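Local coordinates for divalent-cation tolerance protein CutA (Pyrococcus horikoshii, PDB 1UKU) that takes part in resistance to heavy metals, forming a homotrimer that binds copper(II) at the interface between two trimers, which probably drives further oligomerization, at residues A[1-6]-A[54-59]; A[5-10]-A[48-53]; A[26-31]-A[94-99]. One frame throughout, in Å; residues are numbered along the deposited sequence.

Contact 1: residues A[1-6]-A[54-59]; sequences MIIVYT and ILKTRE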
ATOM      1  N   MET A   1       0.309 -13.155   9.241  1.00  9.08           N
ATOM      2  CA  MET A   1       1.479 -12.376   8.775  1.00  8.04           C
ATOM      3  C   MET A   1       1.147 -10.899   8.857  1.00  8.11           C
ATOM      4  O   MET A   1      -0.001 -10.505   9.057  1.00  7.90           O
ATOM      5  CB  MET A   1       1.847 -12.770   7.346  1.00  8.47           C
ATOM      6  CG  MET A   1       0.872 -12.365   6.275  1.00  8.74           C
ATOM      7  SD  MET A   1       1.516 -12.594   4.586  1.00  9.91           S
ATOM      8  CE  MET A   1       2.591 -11.156   4.431  1.00 10.08           C
ATOM      9  N   ILE A   2       2.191 -10.087   8.673  1.00  7.52           N
ATOM     10  CA  ILE A   2       2.080  -8.636   8.671  1.00  7.37           C
ATOM     11  C   ILE A   2       2.843  -7.992   7.522  1.00  7.18           C
ATOM     12  O   ILE A   2       3.785  -8.565   6.967  1.00  6.62           O
ATOM     13  CB  ILE A   2       2.544  -8.030  10.012  1.00  6.86           C
ATOM     14  CG1 ILE A   2       4.031  -8.246  10.219  1.00  7.49           C
ATOM     15  CG2 ILE A   2       1.768  -8.597  11.193  1.00  8.75           C
ATOM     16  CD1 ILE A   2       4.628  -7.569  11.441  1.00 10.11           C
ATOM     17  N   ILE A   3       2.402  -6.790   7.191  1.00  7.07           N
ATOM     18  CA  ILE A   3       3.150  -5.868   6.361  1.00  7.68           C
ATOM     19  C   ILE A   3       3.738  -4.813   7.260  1.00  7.53           C
ATOM     20  O   ILE A   3       3.107  -4.358   8.204  1.00  6.74           O
ATOM     21  CB  ILE A   3       2.198  -5.189   5.333  1.00  8.97           C
ATOM     22  CG1 ILE A   3       1.599  -6.241   4.393  1.00 12.86           C
ATOM     23  CG2 ILE A   3       2.885  -4.050   4.604  1.00 11.74           C
ATOM     24  CD1 ILE A   3       2.511  -7.057   3.736  1.00 15.64           C
ATOM     25  N   VAL A   4       4.946  -4.406   6.941  1.00  6.53           N
ATOM     26  CA  VAL A   4       5.561  -3.240   7.552  1.00  7.18           C
ATOM     27  C   VAL A   4       5.961  -2.276   6.442  1.00  7.82           C
ATOM     28  O   VAL A   4       6.650  -2.664   5.509  1.00  8.43           O
ATOM     29  CB  VAL A   4       6.759  -3.624   8.394  1.00  7.66           C
ATOM     30  CG1 VAL A   4       7.472  -2.379   8.986  1.00  8.48           C
ATOM     31  CG2 VAL A   4       6.299  -4.547   9.502  1.00  8.33           C
ATOM     32  N   TYR A   5       5.539  -1.034   6.564  1.00  7.24           N
ATOM     33  CA  TYR A   5       5.871   0.022   5.605  1.00  7.32           C
ATOM     34  C   TYR A   5       6.845   1.002   6.270  1.00  7.42           C
ATOM     35  O   TYR A   5       6.643   1.456   7.389  1.00  8.27           O
ATOM     36  CB  TYR A   5       4.618   0.765   5.165  1.00  7.90           C
ATOM     37  CG  TYR A   5       4.787   1.831   4.100  1.00  9.45           C
ATOM     38  CD1 TYR A   5       5.177   1.495   2.826  1.00  8.91           C
ATOM     39  CD2 TYR A   5       4.544   3.192   4.371  1.00 10.46           C
ATOM     40  CE1 TYR A   5       5.324   2.464   1.822  1.00  9.71           C
ATOM     41  CE2 TYR A   5       4.692   4.174   3.361  1.00  9.94           C
ATOM     42  CZ  TYR A   5       5.072   3.786   2.093  1.00  9.41           C
ATOM     43  OH  TYR A   5       5.196   4.729   1.086  1.00  9.83           O
ATOM     44  N   THR A   6       7.904   1.353   5.556  1.00  6.54           N
ATOM     45  CA  THR A   6       8.830   2.398   5.952  1.00  6.45           C
ATOM     46  C   THR A   6       9.305   3.105   4.687  1.00  7.41           C
ATOM     47  O   THR A   6       9.060   2.650   3.580  1.00  7.89           O
ATOM     48  CB  THR A   6       9.978   1.813   6.801  1.00  6.46           C
ATOM     49  OG1 THR A   6      10.754   2.899   7.340  1.00  8.84           O
ATOM     50  CG2 THR A   6      10.919   0.926   6.029  1.00  8.62           C
ATOM     51  N   ILE A  54       7.811  -1.935   1.302  1.00  5.43           N
ATOM     52  CA  ILE A  54       6.779  -2.805   1.819  1.00  6.76           C
ATOM     53  C   ILE A  54       7.472  -4.116   2.203  1.00  6.17           C
ATOM     54  O   ILE A  54       7.956  -4.858   1.347  1.00  6.11           O
ATOM     55  CB  ILE A  54       5.686  -3.053   0.756  1.00  6.76           C
ATOM     56  CG1 ILE A  54       4.995  -1.747   0.349  1.00 10.12           C
ATOM     57  CG2 ILE A  54       4.639  -4.032   1.300  1.00 10.92           C
ATOM     58  CD1 ILE A  54       4.354  -1.784  -1.045  1.00 14.57           C
ATOM     59  N   LEU A  55       7.494  -4.408   3.491  1.00  6.10           N
ATOM     60  CA  LEU A  55       8.128  -5.597   4.046  1.00  5.98           C
ATOM     61  C   LEU A  55       7.100  -6.604   4.510  1.00  6.38           C
ATOM     62  O   LEU A  55       6.065  -6.221   5.017  1.00  6.50           O
ATOM     63  CB  LEU A  55       9.027  -5.223   5.232  1.00  6.61           C
ATOM     64  CG  LEU A  55       9.885  -3.949   5.088  1.00  6.66           C
ATOM     65  CD1 LEU A  55      10.651  -3.689   6.336  1.00  8.00           C
ATOM     66  CD2 LEU A  55      10.827  -4.071   3.886  1.00  7.00           C
ATOM     67  N   LYS A  56       7.401  -7.886   4.343  1.00  7.03           N
ATOM     68  CA  LYS A  56       6.454  -8.953   4.697  1.00  7.87           C
ATOM     69  C   LYS A  56       7.128  -9.865   5.700  1.00  6.82           C
ATOM     70  O   LYS A  56       8.228 -10.340   5.473  1.00  7.91           O
ATOM     71  CB  LYS A  56       6.004  -9.715   3.443  1.00  8.59           C
ATOM     72  CG  LYS A  56       5.445  -8.774   2.335  1.00 12.06           C
ATOM     73  CD  LYS A  56       5.260  -9.423   0.951  1.00 17.99           C
ATOM     74  CE  LYS A  56       5.861  -8.586  -0.236  1.00 19.10           C
ATOM     75  NZ  LYS A  56       7.376  -8.781  -0.562  1.00 17.61           N
ATOM     76  N   THR A  57       6.472 -10.109   6.843  1.00  6.91           N
ATOM     77  CA  THR A  57       7.078 -10.990   7.859  1.00  7.88           C
ATOM     78  C   THR A  57       5.991 -11.597   8.755  1.00  8.07           C
ATOM     79  O   THR A  57       4.808 -11.425   8.502  1.00  7.59           O
ATOM     80  CB  THR A  57       8.172 -10.258   8.658  1.00  8.38           C
ATOM     81  OG1 THR A  57       8.959 -11.223   9.389  1.00  8.70           O
ATOM     82  CG2 THR A  57       7.583  -9.302   9.684  1.00  7.72           C
ATOM     83  N   ARG A  58       6.426 -12.333   9.774  1.00  8.80           N
ATOM     84  CA  ARG A  58       5.519 -12.904  10.752  1.00  8.96           C
ATOM     85  C   ARG A  58       5.159 -11.923  11.831  1.00  8.60           C
ATOM     86  O   ARG A  58       5.955 -11.104  12.228  1.00  9.14           O
ATOM     87  CB  ARG A  58       6.133 -14.130  11.435  1.00  8.62           C
ATOM     88  CG  ARG A  58       6.626 -15.224  10.520  1.00  9.40           C
ATOM     89  CD  ARG A  58       6.840 -16.528  11.261  1.00 10.05           C
ATOM     90  NE  ARG A  58       7.630 -16.376  12.471  1.00  8.73           N
ATOM     91  CZ  ARG A  58       8.897 -16.731  12.601  1.00  8.50           C
ATOM     92  NH1 ARG A  58       9.596 -17.194  11.547  1.00  9.16           N
ATOM     93  NH2 ARG A  58       9.513 -16.564  13.766  1.00  7.91           N
ATOM     94  N   GLU A  59       3.959 -12.074  12.375  1.00  9.79           N
ATOM     95  CA  GLU A  59       3.534 -11.254  13.507  1.00 10.52           C
ATOM     96  C   GLU A  59       4.498 -11.282  14.684  1.00 10.73           C
ATOM     97  O   GLU A  59       4.789 -10.257  15.300  1.00 11.06           O
ATOM     98  CB  GLU A  59       2.222 -11.764  14.081  1.00 12.17           C
ATOM     99  CG  GLU A  59       1.012 -11.421  13.299  1.00 14.57           C
ATOM    100  CD  GLU A  59       0.722 -12.400  12.211  1.00 18.53           C
ATOM    101  OE1 GLU A  59       1.649 -13.211  11.902  1.00 18.67           O
ATOM    102  OE2 GLU A  59      -0.445 -12.385  11.732  1.00 19.00           O
TER

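Contact 2: residues A[5-10]-A[48-53]; sequences YTTFPD and DKEVGA. With CU (copper (II) ion), chain B.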
ATOM      1  N   TYR A   5       5.539  -1.034   6.564  1.00  7.24           N
ATOM      2  CA  TYR A   5       5.871   0.022   5.605  1.00  7.32           C
ATOM      3  C   TYR A   5       6.845   1.002   6.270  1.00  7.42           C
ATOM      4  O   TYR A   5       6.643   1.456   7.389  1.00  8.27           O
ATOM      5  CB  TYR A   5       4.618   0.765   5.165  1.00  7.90           C
ATOM      6  CG  TYR A   5       4.787   1.831   4.100  1.00  9.45           C
ATOM      7  CD1 TYR A   5       5.177   1.495   2.826  1.00  8.91           C
ATOM      8  CD2 TYR A   5       4.544   3.192   4.371  1.00 10.46           C
ATOM      9  CE1 TYR A   5       5.324   2.464   1.822  1.00  9.71           C
ATOM     10  CE2 TYR A   5       4.692   4.174   3.361  1.00  9.94           C
ATOM     11  CZ  TYR A   5       5.072   3.786   2.093  1.00  9.41           C
ATOM     12  OH  TYR A   5       5.196   4.729   1.086  1.00  9.83           O
ATOM     13  N   THR A   6       7.904   1.353   5.556  1.00  6.54           N
ATOM     14  CA  THR A   6       8.830   2.398   5.952  1.00  6.45           C
ATOM     15  C   THR A   6       9.305   3.105   4.687  1.00  7.41           C
ATOM     16  O   THR A   6       9.060   2.650   3.580  1.00  7.89           O
ATOM     17  CB  THR A   6       9.978   1.813   6.801  1.00  6.46           C
ATOM     18  OG1 THR A   6      10.754   2.899   7.340  1.00  8.84           O
ATOM     19  CG2 THR A   6      10.919   0.926   6.029  1.00  8.62           C
ATOM     20  N   THR A   7       9.928   4.255   4.846  1.00  6.64           N
ATOM     21  CA  THR A   7      10.426   5.000   3.716  1.00  6.99           C
ATOM     22  C   THR A   7      11.862   5.331   3.940  1.00  7.18           C
ATOM     23  O   THR A   7      12.311   5.435   5.074  1.00  8.06           O
ATOM     24  CB  THR A   7       9.637   6.272   3.439  1.00  7.00           C
ATOM     25  OG1 THR A   7       9.943   7.277   4.429  1.00  9.21           O
ATOM     26  CG2 THR A   7       8.146   6.040   3.494  1.00  8.08           C
ATOM     27  N   PHE A   8      12.572   5.491   2.839  1.00  6.52           N
ATOM     28  CA  PHE A   8      14.026   5.749   2.828  1.00  7.25           C
ATOM     29  C   PHE A   8      14.354   6.912   1.904  1.00  7.49           C
ATOM     30  O   PHE A   8      13.628   7.170   0.959  1.00  6.53           O
ATOM     31  CB  PHE A   8      14.807   4.521   2.328  1.00  7.08           C
ATOM     32  CG  PHE A   8      14.691   3.308   3.199  1.00  7.00           C
ATOM     33  CD1 PHE A   8      15.504   3.171   4.310  1.00  9.00           C
ATOM     34  CD2 PHE A   8      13.752   2.294   2.918  1.00  8.95           C
ATOM     35  CE1 PHE A   8      15.416   2.062   5.113  1.00  9.65           C
ATOM     36  CE2 PHE A   8      13.675   1.161   3.747  1.00  9.04           C
ATOM     37  CZ  PHE A   8      14.500   1.068   4.856  1.00  9.92           C
ATOM     38  N   PRO A   9      15.444   7.621   2.178  1.00  8.82           N
ATOM     39  CA  PRO A   9      15.813   8.766   1.347  1.00  9.31           C
ATOM     40  C   PRO A   9      16.327   8.418  -0.048  1.00 11.48           C
ATOM     41  O   PRO A   9      16.210   9.285  -0.916  1.00 14.02           O
ATOM     42  CB  PRO A   9      16.845   9.476   2.214  1.00 10.16           C
ATOM     43  CG  PRO A   9      17.459   8.380   2.970  1.00  9.25           C
ATOM     44  CD  PRO A   9      16.275   7.519   3.377  1.00  8.73           C
ATOM     45  N   ASP A  10      16.842   7.215  -0.293  1.00 11.84           N
ATOM     46  CA  ASP A  10      17.018   6.751  -1.676  1.00 13.37           C
ATOM     47  C   ASP A  10      17.306   5.256  -1.659  1.00 11.45           C
ATOM     48  O   ASP A  10      17.122   4.570  -0.635  1.00 10.79           O
ATOM     49  CB  ASP A  10      18.122   7.492  -2.467  1.00 14.59           C
ATOM     50  CG  ASP A  10      17.925   7.422  -4.015  1.00 14.38           C
ATOM     51  OD1 ASP A  10      16.984   8.063  -4.531  1.00 18.68           O
ATOM     52  OD2 ASP A  10      18.693   6.784  -4.797  1.00 15.42           O
ATOM     53  N   ASP A  48      10.209  15.640  -0.456  1.00  8.66           N
ATOM     54  CA  ASP A  48      11.421  14.843  -0.583  1.00  8.61           C
ATOM     55  C   ASP A  48      11.124  13.635  -1.464  1.00  8.07           C
ATOM     56  O   ASP A  48      10.089  12.983  -1.275  1.00  9.82           O
ATOM     57  CB  ASP A  48      11.881  14.386   0.797  1.00  9.43           C
ATOM     58  CG  ASP A  48      13.254  13.775   0.787  1.00 11.10           C
ATOM     59  OD1 ASP A  48      14.056  14.104  -0.121  1.00  9.48           O
ATOM     60  OD2 ASP A  48      13.618  12.933   1.640  1.00 15.32           O
ATOM     61  N   LYS A  49      12.003  13.319  -2.399  1.00  6.65           N
ATOM     62  CA  LYS A  49      11.935  12.073  -3.171  1.00  7.80           C
ATOM     63  C   LYS A  49      12.512  10.960  -2.323  1.00  7.04           C
ATOM     64  O   LYS A  49      13.579  11.095  -1.715  1.00  9.46           O
ATOM     65  CB  LYS A  49      12.734  12.182  -4.439  1.00  8.35           C
ATOM     66  CG  LYS A  49      12.237  13.215  -5.377  1.00 12.51           C
ATOM     67  CD  LYS A  49      12.954  13.147  -6.706  1.00 17.31           C
ATOM     68  CE  LYS A  49      12.641  11.879  -7.490  1.00 18.95           C
ATOM     69  NZ  LYS A  49      13.350  11.844  -8.827  1.00 24.12           N
ATOM     70  N   GLU A  50      11.761   9.878  -2.243  1.00  5.91           N
ATOM     71  CA  GLU A  50      12.074   8.765  -1.364  1.00  6.13           C
ATOM     72  C   GLU A  50      11.884   7.428  -2.065  1.00  6.29           C
ATOM     73  O   GLU A  50      11.318   7.352  -3.133  1.00  7.03           O
ATOM     74  CB  GLU A  50      11.161   8.788  -0.139  1.00  7.88           C
ATOM     75  CG  GLU A  50      11.295   9.990   0.790  1.00  9.03           C
ATOM     76  CD  GLU A  50      10.530   9.765   2.083  1.00 11.65           C
ATOM     77  OE1 GLU A  50       9.356   9.376   2.074  1.00  8.96           O
ATOM     78  OE2 GLU A  50      11.114   9.971   3.169  1.00 14.71           O
ATOM     79  N   VAL A  51      12.315   6.370  -1.378  1.00  5.76           N
ATOM     80  CA  VAL A  51      11.985   4.999  -1.773  1.00  5.94           C
ATOM     81  C   VAL A  51      11.148   4.387  -0.662  1.00  5.60           C
ATOM     82  O   VAL A  51      11.629   4.288   0.484  1.00  6.65           O
ATOM     83  CB  VAL A  51      13.260   4.181  -2.063  1.00  6.17           C
ATOM     84  CG1 VAL A  51      12.910   2.715  -2.384  1.00  7.67           C
ATOM     85  CG2 VAL A  51      13.979   4.825  -3.247  1.00  7.23           C
ATOM     86  N   GLY A  52       9.920   4.020  -0.962  1.00  5.83           N
ATOM     87  CA  GLY A  52       9.094   3.322   0.006  1.00  5.87           C
ATOM     88  C   GLY A  52       9.352   1.834  -0.027  1.00  6.36           C
ATOM     89  O   GLY A  52       9.661   1.307  -1.091  1.00  6.68           O
ATOM     90  N   ALA A  53       9.205   1.173   1.111  1.00  7.01           N
ATOM     91  CA  ALA A  53       9.492  -0.257   1.264  1.00  6.51           C
ATOM     92  C   ALA A  53       8.345  -0.939   1.979  1.00  6.43           C
ATOM     93  O   ALA A  53       7.964  -0.553   3.089  1.00  8.02           O
ATOM     94  CB  ALA A  53      10.765  -0.458   2.035  1.00  7.05           C
TER
HETATM   95 CU    CU B 150      15.397  13.064  -1.101  0.50 16.62          CU
HETATM   96  O   HOH W   1      15.843  11.918   0.208  1.00 20.27           O

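Contact 3: residues A[26-31]-A[94-99]; sequences LIACAN and KWLIEE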
ATOM      1  N   LEU A  26      14.727 -11.522   9.304  1.00  9.10           N
ATOM      2  CA  LEU A  26      13.659 -10.800   9.978  1.00  8.13           C
ATOM      3  C   LEU A  26      12.467 -10.501   9.084  1.00  7.66           C
ATOM      4  O   LEU A  26      11.407 -10.165   9.601  1.00  8.38           O
ATOM      5  CB  LEU A  26      14.155  -9.510  10.622  1.00  8.89           C
ATOM      6  CG  LEU A  26      15.070  -9.772  11.814  1.00 10.18           C
ATOM      7  CD1 LEU A  26      15.711  -8.467  12.259  1.00 11.46           C
ATOM      8  CD2 LEU A  26      14.297 -10.408  12.957  1.00 12.77           C
ATOM      9  N   ILE A  27      12.693 -10.575   7.777  1.00  7.44           N
ATOM     10  CA  ILE A  27      11.644 -10.414   6.759  1.00  7.71           C
ATOM     11  C   ILE A  27      11.812 -11.500   5.729  1.00  7.77           C
ATOM     12  O   ILE A  27      12.918 -11.964   5.523  1.00  8.18           O
ATOM     13  CB  ILE A  27      11.648  -9.001   6.082  1.00  6.99           C
ATOM     14  CG1 ILE A  27      12.891  -8.753   5.230  1.00  6.24           C
ATOM     15  CG2 ILE A  27      11.463  -7.921   7.134  1.00  8.42           C
ATOM     16  CD1 ILE A  27      12.868  -7.394   4.520  1.00  8.01           C
ATOM     17  N   ALA A  28      10.707 -11.863   5.076  1.00  8.02           N
ATOM     18  CA  ALA A  28      10.764 -12.798   3.962  1.00  8.81           C
ATOM     19  C   ALA A  28      10.960 -12.115   2.620  1.00  9.68           C
ATOM     20  O   ALA A  28      11.493 -12.708   1.686  1.00  9.91           O
ATOM     21  CB  ALA A  28       9.516 -13.637   3.907  1.00  9.46           C
ATOM     22  N   CYS A  29      10.488 -10.880   2.511  1.00  9.63           N
ATOM     23  CA  CYS A  29      10.642 -10.156   1.264  1.00 11.39           C
ATOM     24  C   CYS A  29      10.315  -8.701   1.449  1.00  8.15           C
ATOM     25  O   CYS A  29       9.715  -8.286   2.441  1.00  8.31           O
ATOM     26  CB  CYS A  29       9.774 -10.771   0.212  1.00 13.30           C
ATOM     27  SG  CYS A  29       8.125 -10.603   0.608  1.00 22.81           S
ATOM     28  N   ALA A  30      10.792  -7.913   0.490  1.00  8.36           N
ATOM     29  CA  ALA A  30      10.586  -6.479   0.416  1.00  7.34           C
ATOM     30  C   ALA A  30      10.200  -6.085  -1.015  1.00  6.34           C
ATOM     31  O   ALA A  30      10.676  -6.686  -1.967  1.00  7.06           O
ATOM     32  CB  ALA A  30      11.795  -5.768   0.849  1.00  7.70           C
ATOM     33  N   ASN A  31       9.294  -5.119  -1.143  1.00  5.58           N
ATOM     34  CA  ASN A  31       8.953  -4.507  -2.416  1.00  6.12           C
ATOM     35  C   ASN A  31       9.289  -3.003  -2.281  1.00  6.50           C
ATOM     36  O   ASN A  31       8.764  -2.332  -1.397  1.00  6.07           O
ATOM     37  CB  ASN A  31       7.465  -4.648  -2.719  1.00  6.04           C
ATOM     38  CG  ASN A  31       6.990  -6.064  -2.982  1.00  6.23           C
ATOM     39  OD1 ASN A  31       5.773  -6.242  -3.090  1.00  7.60           O
ATOM     40  ND2 ASN A  31       7.883  -7.046  -3.148  1.00  7.03           N
ATOM     41  N   LYS A  94       3.186 -20.307   4.137  1.00  9.48           N
ATOM     42  CA  LYS A  94       4.146 -21.362   4.494  1.00 10.11           C
ATOM     43  C   LYS A  94       5.565 -21.000   4.070  1.00  9.35           C
ATOM     44  O   LYS A  94       6.519 -21.187   4.824  1.00  9.36           O
ATOM     45  CB  LYS A  94       3.730 -22.693   3.879  1.00 11.14           C
ATOM     46  CG  LYS A  94       4.606 -23.856   4.281  1.00 15.88           C
ATOM     47  CD  LYS A  94       4.617 -24.017   5.799  1.00 20.53           C
ATOM     48  CE  LYS A  94       5.111 -25.392   6.229  1.00 23.95           C
ATOM     49  NZ  LYS A  94       3.980 -26.349   6.323  1.00 26.02           N
ATOM     50  N   TRP A  95       5.690 -20.455   2.868  1.00  9.77           N
ATOM     51  CA  TRP A  95       6.972 -20.003   2.367  1.00 10.27           C
ATOM     52  C   TRP A  95       7.533 -18.885   3.250  1.00  9.82           C
ATOM     53  O   TRP A  95       8.673 -18.901   3.621  1.00  9.74           O
ATOM     54  CB  TRP A  95       6.816 -19.511   0.913  1.00  9.73           C
ATOM     55  CG  TRP A  95       8.060 -18.880   0.374  1.00 12.22           C
ATOM     56  CD1 TRP A  95       9.159 -19.519  -0.128  1.00 12.55           C
ATOM     57  CD2 TRP A  95       8.350 -17.485   0.307  1.00 11.95           C
ATOM     58  NE1 TRP A  95      10.120 -18.605  -0.499  1.00 14.68           N
ATOM     59  CE2 TRP A  95       9.638 -17.344  -0.259  1.00 10.54           C
ATOM     60  CE3 TRP A  95       7.651 -16.329   0.661  1.00 12.62           C
ATOM     61  CZ2 TRP A  95      10.224 -16.104  -0.453  1.00 13.71           C
ATOM     62  CZ3 TRP A  95       8.250 -15.099   0.448  1.00 11.75           C
ATOM     63  CH2 TRP A  95       9.504 -14.998  -0.083  1.00 11.61           C
ATOM     64  N   LEU A  96       6.702 -17.916   3.596  1.00  8.99           N
ATOM     65  CA  LEU A  96       7.168 -16.815   4.418  1.00  9.02           C
ATOM     66  C   LEU A  96       7.663 -17.296   5.786  1.00  9.06           C
ATOM     67  O   LEU A  96       8.671 -16.805   6.301  1.00  9.37           O
ATOM     68  CB  LEU A  96       6.033 -15.791   4.554  1.00  9.06           C
ATOM     69  CG  LEU A  96       6.222 -14.626   5.527  1.00  9.39           C
ATOM     70  CD1 LEU A  96       5.508 -13.410   4.965  1.00 10.40           C
ATOM     71  CD2 LEU A  96       5.735 -14.935   6.928  1.00 10.33           C
ATOM     72  N   ILE A  97       6.943 -18.253   6.387  1.00  9.05           N
ATOM     73  CA  ILE A  97       7.377 -18.821   7.669  1.00 10.41           C
ATOM     74  C   ILE A  97       8.711 -19.575   7.498  1.00 10.57           C
ATOM     75  O   ILE A  97       9.635 -19.448   8.304  1.00 10.20           O
ATOM     76  CB  ILE A  97       6.277 -19.739   8.218  1.00 10.90           C
ATOM     77  CG1 ILE A  97       5.065 -18.912   8.639  1.00 11.52           C
ATOM     78  CG2 ILE A  97       6.795 -20.582   9.407  1.00 12.33           C
ATOM     79  CD1 ILE A  97       3.810 -19.737   8.902  1.00 12.86           C
ATOM     80  N   GLU A  98       8.819 -20.322   6.419  1.00 10.80           N
ATOM     81  CA  GLU A  98      10.049 -21.080   6.146  1.00 12.21           C
ATOM     82  C   GLU A  98      11.241 -20.160   6.014  1.00 12.34           C
ATOM     83  O   GLU A  98      12.343 -20.502   6.446  1.00 12.71           O
ATOM     84  CB  GLU A  98       9.891 -21.940   4.906  1.00 13.16           C
ATOM     85  CG  GLU A  98       8.996 -23.127   5.175  1.00 17.86           C
ATOM     86  CD  GLU A  98       8.552 -23.858   3.931  1.00 22.37           C
ATOM     87  OE1 GLU A  98       7.853 -24.884   4.103  1.00 28.22           O
ATOM     88  OE2 GLU A  98       8.899 -23.431   2.802  1.00 26.43           O
ATOM     89  N   GLU A  99      11.026 -18.984   5.420  1.00 11.93           N
ATOM     90  CA  GLU A  99      12.128 -18.070   5.102  1.00 12.18           C
ATOM     91  C   GLU A  99      12.492 -17.108   6.223  1.00 12.41           C
ATOM     92  O   GLU A  99      13.462 -16.369   6.107  1.00 14.08           O
ATOM     93  CB  GLU A  99      11.785 -17.277   3.837  1.00 13.33           C
ATOM     94  CG  GLU A  99      11.633 -18.127   2.572  1.00 15.51           C
ATOM     95  CD  GLU A  99      12.906 -18.842   2.076  1.00 19.54           C
ATOM     96  OE1 GLU A  99      12.752 -19.582   1.078  1.00 21.79           O
ATOM     97  OE2 GLU A  99      14.043 -18.738   2.626  1.00 17.53           O
TER
HETATM   98  O   HOH W   2      14.537 -13.944   5.535  1.00 24.53           O

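Contact 1: residues A[1-6]-A[54-59]
I2 and T57 form a hydrogen-bonded antiparallel pair. I2 N gives its proton to T57 O at 2.9 Å, and T57 N returns a bond to I2 O. V4 and L55 repeat the pattern two residues on, with L55 N to V4 O at 2.8 Å. All four bonds are nearly straight. On their other side, I3 and Y5 make backbone hydrogen bonds with I83 and I81. Strand 2-8 is thus an inner strand of the antiparallel sheet of this ferredoxin-like, GlnB-type fold, lying between strands 44-57 and 81-84. The chain start is held by charge. M1 N makes a salt bridge to E59 OE2 at 2.7 Å, met on the syn side but 35° out of the carboxylate plane. A bend at chi2 (86°) brings the E59 carboxylate back to M1, while its CG packs on I2 CG2 at 3.6 Å. T57 OG1 bonds to L26 O, and T57 CG2 lies alongside I2 CG1. On the other face, I3 CG2 meets I54 CG2 at 3.7 Å and I3 CD1 lies beside K56 CG. I54 CG1 sits at the edge of the Y5 ring, whose OH bonds to N31 of the third subunit.

Contact 2: residues A[5-10]-A[48-53]
The F8 ring meets A53 edge-on: CB of A53 lies in the ring plane, 3.7 Å from F8 CE2. H73 stacks on this ring, and helix 11-23 packs against it through A14 and V17. The Y5 ring comes obliquely to A53 O, which approaches Y5 CD1 at 3.5 Å. On the face opposite F8, T7 meets the E50 side chain, which crosses it at an angle. T7 OG1 is 3.2 Å from E50 OE2 and equally far from E50 OE1; both bonds are weak, and its one proton is not assigned to either. Firmer partners hold the carboxylate, Y75 at OE2 and H35 at OE1. Here strands 2-8 and 44-57 continue as neighbours in the antiparallel sheet of the ferredoxin-like fold. T6 with A53 and F8 with V51 are hydrogen-bonded pairs; V51 N reaches F8 O at 2.8 Å. T7 and G52 form the non-hydrogen-bonded pair between them. Beyond the last pair, D48 binds copper through OD1 at 2.0 Å. CG of D48 is anti to its backbone N (chi1 -169°), and the carboxylate extends to the metal. Water 1 also binds the copper, at 1.8 Å, and lies within hydrogen-bonding distance of P9 O and D48 OD2.

Contact 3: residues A[26-31]-A[94-99]
A28 touches helix 90-99 with its methyl group, which meets L96 CG at 3.8 Å and W95 CZ3 at 4.0 Å. The methyl group therefore touches two consecutive helix residues. In both, CG is anti to the backbone N (chi1 173° in W95 and 172° in L96). The W95 side chain reaches across with the far end of its six-membered ring. CH2 of that ring comes obliquely to A28 O at 3.5 Å. C29 CB lies at the ring edge, near the ring plane, 4.2 Å from W95 CH2. Within the helix, E99 CG lies over one face of the indole, toward the rim. M1 and R58 also pack on L96.

The contact is looser toward I27 and E99. CB of A28 is 4.3 Å from E99 CB, and the E99 carboxylate leads away to a salt bridge with R25. No direct hydrogen bond joins the two segments. Water 2 lies between their backbones instead, 2.6 Å from I27 O and 2.7 Å from E99 O. E99 is partly exposed, as is W95, whereas A28 and L96 are buried.

The second subunit borders the same region. Its Y39 packs on C29 and W95, and its W40 packs on E99. C29, A30 and N31 pair with a strand of that subunit, which carries the sheet across the interface. The arrangement is a C-terminal helix packed on the segment that leads into strand 29-41, beside the intersubunit sheet of the CutA trimer.

How the contacts relate
Contacts 1 and 2 lie end to end on the same strand pair, 2-8 with 44-57. They share Y5 and T6, and their centres are about 15 Å apart. The centre of contact 3 is about 9 Å from that of contact 1 and about 21 Å from that of contact 2, on the other side of the chain's centre from contact 2. Its segment 26-31 runs into strand 29-41, the sheet neighbour of 44-57. There I54 O probably bonds to N31 N. Along the chain, segment 26-31 falls between the two halves of contacts 1 and 2, and helix 90-99 comes last. One sheet thus runs from the copper site to the region packed by helix 90-99, where contacts 1 and 3 both touch the second subunit.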